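PDB 6TCB: uncharacterized protein from Pseudomonas aeruginosa PAO1, which is of unknown function but binds calcium, with the metal held where two copies of the chain meet. Local coordinates for residues 66-69 / 70-73. Numbering follows the deposited sequence.
Sequences DLDA and VRAT. With CA (calcium ion), chain C.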
ATOM      1  N   ASP A  66      -8.848  10.694   0.988  1.00 11.20           N
ATOM      2  CA  ASP A  66      -8.813  10.335  -0.421  1.00 11.12           C
ATOM      3  C   ASP A  66      -7.455   9.752  -0.780  1.00 10.22           C
ATOM      4  O   ASP A  66      -6.423  10.406  -0.597  1.00 10.36           O
ATOM      5  CB  ASP A  66      -9.100  11.577  -1.253  1.00 13.32           C
ATOM      6  CG  ASP A  66      -9.278  11.248  -2.706  1.00 16.63           C
ATOM      7  OD1 ASP A  66      -8.263  11.146  -3.405  1.00 16.85           O
ATOM      8  OD2 ASP A  66     -10.436  11.045  -3.136  1.00 18.19           O
ATOM      9  N   LEU A  67      -7.455   8.546  -1.340  1.00  9.85           N
ATOM     10  CA  LEU A  67      -6.186   7.871  -1.594  1.00  9.47           C
ATOM     11  C   LEU A  67      -5.431   8.509  -2.747  1.00  9.73           C
ATOM     12  O   LEU A  67      -4.194   8.561  -2.731  1.00  9.39           O
ATOM     13  CB  LEU A  67      -6.417   6.389  -1.879  1.00 10.68           C
ATOM     14  CG  LEU A  67      -7.017   5.571  -0.746  1.00 13.81           C
ATOM     15  CD1 LEU A  67      -7.166   4.102  -1.163  1.00 15.61           C
ATOM     16  CD2 LEU A  67      -6.198   5.643   0.506  1.00 15.25           C
ATOM     17  N   ASP A  68      -6.145   8.985  -3.769  1.00  9.97           N
ATOM     18  CA  ASP A  68      -5.458   9.669  -4.861  1.00 10.00           C
ATOM     19  C   ASP A  68      -4.763  10.930  -4.362  1.00  9.47           C
ATOM     20  O   ASP A  68      -3.672  11.275  -4.836  1.00 10.08           O
ATOM     21  CB  ASP A  68      -6.438   9.984  -5.988  1.00 11.05           C
ATOM     22  CG  ASP A  68      -6.824   8.747  -6.798  1.00 13.79           C
ATOM     23  OD1 ASP A  68      -6.048   7.765  -6.846  1.00 14.06           O
ATOM     24  OD2 ASP A  68      -7.913   8.762  -7.413  1.00 15.54           O
ATOM     25  N   ALA A  69      -5.352  11.604  -3.375  1.00  9.58           N
ATOM     26  CA  ALA A  69      -4.716  12.784  -2.810  1.00  9.41           C
ATOM     27  C   ALA A  69      -3.464  12.409  -2.028  1.00  8.38           C
ATOM     28  O   ALA A  69      -2.467  13.142  -2.062  1.00  8.79           O
ATOM     29  CB  ALA A  69      -5.703  13.543  -1.931  1.00 10.53           C
ATOM     30  N   VAL A  70      -3.484  11.261  -1.342  1.00  8.39           N
ATOM     31  CA  VAL A  70      -2.282  10.785  -0.657  1.00  8.04           C
ATOM     32  C   VAL A  70      -1.175  10.482  -1.662  1.00  7.96           C
ATOM     33  O   VAL A  70      -0.011  10.828  -1.443  1.00  7.99           O
ATOM     34  CB  VAL A  70      -2.609   9.580   0.244  1.00  9.20           C
ATOM     35  CG1 VAL A  70      -1.369   9.023   0.897  1.00 10.06           C
ATOM     36  CG2 VAL A  70      -3.581  10.006   1.328  1.00  9.66           C
ATOM     37  N   ARG A  71      -1.516   9.835  -2.779  1.00  8.43           N
ATOM     38  CA  ARG A  71      -0.517   9.574  -3.813  1.00  8.61           C
ATOM     39  C   ARG A  71       0.038  10.870  -4.386  1.00  8.17           C
ATOM     40  O   ARG A  71       1.253  10.997  -4.583  1.00  9.47           O
ATOM     41  CB  ARG A  71      -1.116   8.689  -4.911  1.00  9.66           C
ATOM     42  CG  ARG A  71      -0.157   8.467  -6.073  1.00 10.13           C
ATOM     43  CD  ARG A  71      -0.616   7.384  -7.045  1.00 10.27           C
ATOM     44  NE  ARG A  71      -1.969   7.631  -7.536  1.00 10.13           N
ATOM     45  CZ  ARG A  71      -2.654   6.815  -8.333  1.00 10.47           C
ATOM     46  NH1 ARG A  71      -2.132   5.672  -8.758  1.00 10.91           N
ATOM     47  NH2 ARG A  71      -3.883   7.151  -8.689  1.00 10.38           N
ATOM     48  N   ALA A  72      -0.819  11.854  -4.650  1.00  8.96           N
ATOM     49  CA  ALA A  72      -0.309  13.137  -5.121  1.00  9.57           C
ATOM     50  C   ALA A  72       0.641  13.746  -4.097  1.00  9.04           C
ATOM     51  O   ALA A  72       1.680  14.316  -4.456  1.00  9.76           O
ATOM     52  CB  ALA A  72      -1.462  14.095  -5.425  1.00 11.32           C
ATOM     53  N   THR A  73       0.298  13.632  -2.811  1.00  8.47           N
ATOM     54  CA  THR A  73       1.156  14.146  -1.748  1.00  8.39           C
ATOM     55  C   THR A  73       2.518  13.460  -1.776  1.00  8.36           C
ATOM     56  O   THR A  73       3.554  14.116  -1.591  1.00  8.89           O
ATOM     57  CB  THR A  73       0.449  13.970  -0.396  1.00  8.75           C
ATOM     58  OG1 THR A  73      -0.824  14.653  -0.404  1.00  9.28           O
ATOM     59  CG2 THR A  73       1.277  14.530   0.761  1.00  8.92           C
TER
HETATM   60 CA    CA C 101     -10.079   8.777  -6.917  1.00 18.01          CA
HETATM   61  O   HOH W   1      -3.016  10.265  -7.368  1.00 12.03           O
HETATM   62  O   HOH W   2     -12.267   8.488  -6.411  1.00 20.56           O
HETATM   63  O   HOH W   3     -10.622  10.459  -8.375  1.00 26.98           O
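Asp68 and Arg71, one helical turn apart, show how a single carboxylate can divide its oxygens between a metal and a cation. OD2 of Asp68 binds the calcium ion at 2.2 Å, whereas its OD1 forms a salt bridge with NH2 of Arg71 at 2.9 Å. The two side chains run side by side, their carboxylate and guanidinium planes only 7° apart. A bend at the third torsion of Arg71 (chi3 54°) swings the guanidinium toward Asp68 OD1, and one water accepts from Arg71 NE while donating to Asp68 O. Two waters, each 2.3 Å from the calcium ion, also coordinate it. From the second subunit, Asp66 OD1 and Asp68 OD2 bind the same ion, Leu67 N donates a hydrogen bond to OD1 of the first Asp68, and Cys65 O accepts one from Arg71 NH2, so both partners are fixed from across the interface. The site lies at the start of helix 67-82, which Asp66 N-caps: its OD1 takes the Ala69 N-H on the anti lone pair, at 2.9 Å. Backbone bonds of the alpha-helical i to i+4 kind follow, Val70 N to Asp66 O and Arg71 N to Leu67 O among them. Ala69 O is gripped twice, by Thr73 N at 2.9 Å and by Thr73 OG1 at 2.8 Å, from opposite faces of the carbonyl plane; the hydroxyl lies beside its own backbone N (chi1 -58°) and also accepts a hydrogen bond from Leu94 N. Val70 turns its methyls to Leu51 and Leu53 of strand 48-53 and Val59 and Val61 of strand 57-62.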